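Local coordinates for sulfur carrier protein ThiS adenylyltransferase (Escherichia coli, PDB 1ZUD), which adenylates the C-terminal glycine carboxyl group of the sulfur carrier protein ThiS with ATP, a step in thiamine diphosphate biosynthesis, at residues 204-207 against 208-212. Numbering follows the deposited sequence.
Sequences EAIK and LLSGI
S210 meets the carbonyl of I206 at the end of helix 191-210. Its backbone N donates to I206 O at 2.9 Å. In one of its two conformers, OG also donates to I206 O, at 2.7 Å. The two donors arrive from opposite faces of the carbonyl plane. With chi1 at 61°, that OG sits between the backbone N and the carbonyl carbon. Just before it, L209 N donates to A205 O at 2.8 Å, and L209 CG packs against that same oxygen.

G211 leaves the helix with positive phi (83°). The chain then folds back, and I212 N donates to K207 O at 2.9 Å. I212 CB lies 4.1 Å from K207 CB. The K207 chain bends at chi3 (-63°) and brings NZ to E204 OE1 at 2.9 Å, on the syn side but out of the carboxylate plane. OE1 also pairs with R220 and with S227 OG of the second subunit. T214 OG1 of the same chain and G224 O of the second subunit accept from NZ. This buried charge cluster therefore lies at the dimer interface.

The positive phi, the I212 N to K207 O bond and a weak G211 N to L208 O bond define a Schellman motif.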
loop_
_atom_site.group_PDB
_atom_site.type_symbol
_atom_site.label_atom_id
_atom_site.label_comp_id
_atom_site.label_asym_id
_atom_site.label_seq_id
_atom_site.Cartn_x
_atom_site.Cartn_y
_atom_site.Cartn_z
ATOM N N GLU C 204 -5.793 8.725 -1.680
ATOM C CA GLU C 204 -5.648 10.014 -2.411
ATOM C C GLU C 204 -7.037 10.660 -2.585
ATOM O O GLU C 204 -7.206 11.876 -2.505
ATOM C CB GLU C 204 -4.961 9.730 -3.780
ATOM C CG GLU C 204 -3.471 9.314 -3.616
ATOM C CD GLU C 204 -2.676 10.299 -2.758
ATOM O OE1 GLU C 204 -1.768 9.892 -1.977
ATOM O OE2 GLU C 204 -2.978 11.510 -2.848
ATOM N N ALA C 205 -8.052 9.836 -2.787
ATOM C CA ALA C 205 -9.406 10.359 -2.974
ATOM C C ALA C 205 -9.953 11.018 -1.731
ATOM O O ALA C 205 -10.589 12.082 -1.790
ATOM C CB ALA C 205 -10.380 9.241 -3.437
ATOM N N ILE C 206 -9.695 10.411 -0.600
ATOM C CA ILE C 206 -10.171 10.955 0.654
ATOM C C ILE C 206 -9.491 12.267 0.948
ATOM O O ILE C 206 -10.138 13.197 1.416
ATOM C CB ILE C 206 -9.906 9.951 1.802
ATOM C CG1 ILE C 206 -10.797 8.716 1.547
ATOM C CG2 ILE C 206 -10.227 10.562 3.161
ATOM C CD1 ILE C 206 -10.378 7.478 2.315
ATOM N N LYS C 207 -8.199 12.335 0.678
ATOM C CA LYS C 207 -7.462 13.585 0.911
ATOM C C LYS C 207 -7.978 14.685 -0.021
ATOM O O LYS C 207 -8.186 15.849 0.425
ATOM C CB LYS C 207 -5.939 13.388 0.712
ATOM C CG LYS C 207 -5.297 12.548 1.842
ATOM C CD LYS C 207 -3.769 12.493 1.727
ATOM C CE LYS C 207 -3.361 11.798 0.420
ATOM N NZ LYS C 207 -1.881 11.758 0.301
ATOM N N LEU C 208 -8.200 14.327 -1.289
ATOM C CA LEU C 208 -8.663 15.333 -2.227
ATOM C C LEU C 208 -10.059 15.817 -1.867
ATOM O O LEU C 208 -10.319 17.025 -1.874
ATOM C CB LEU C 208 -8.686 14.796 -3.645
ATOM C CG LEU C 208 -9.549 15.649 -4.581
ATOM C CD1 LEU C 208 -8.777 16.882 -5.031
ATOM C CD2 LEU C 208 -9.931 14.826 -5.756
ATOM N N LEU C 209 -10.970 14.887 -1.543
ATOM C CA LEU C 209 -12.323 15.267 -1.221
ATOM C C LEU C 209 -12.451 15.974 0.132
ATOM O O LEU C 209 -13.332 16.801 0.318
ATOM C CB LEU C 209 -13.241 14.050 -1.260
ATOM C CG LEU C 209 -13.303 13.366 -2.650
ATOM C CD1 LEU C 209 -13.982 12.000 -2.505
ATOM C CD2 LEU C 209 -14.029 14.232 -3.621
ATOM N N SER C 210 -11.580 15.673 1.082
ATOM C CA SER C 210 -11.776 16.338 2.365
ATOM C C SER C 210 -10.957 17.628 2.431
ATOM O O SER C 210 -11.035 18.363 3.380
ATOM C CB SER C 210 -11.403 15.389 3.507
ATOM O OG SER C 210 -10.048 15.024 3.411
ATOM N N GLY C 211 -10.164 17.901 1.408
ATOM C CA GLY C 211 -9.396 19.128 1.410
ATOM C C GLY C 211 -8.095 19.082 2.179
ATOM O O GLY C 211 -7.673 20.093 2.692
ATOM N N ILE C 212 -7.443 17.919 2.241
ATOM C CA ILE C 212 -6.190 17.789 2.947
ATOM C C ILE C 212 -5.056 18.107 1.994
ATOM O O ILE C 212 -4.931 17.511 0.941
ATOM C CB ILE C 212 -6.056 16.367 3.517
ATOM C CG1 ILE C 212 -7.075 16.216 4.662
ATOM C CG2 ILE C 212 -4.662 16.098 4.041
ATOM C CD1 ILE C 212 -7.328 14.825 5.035
#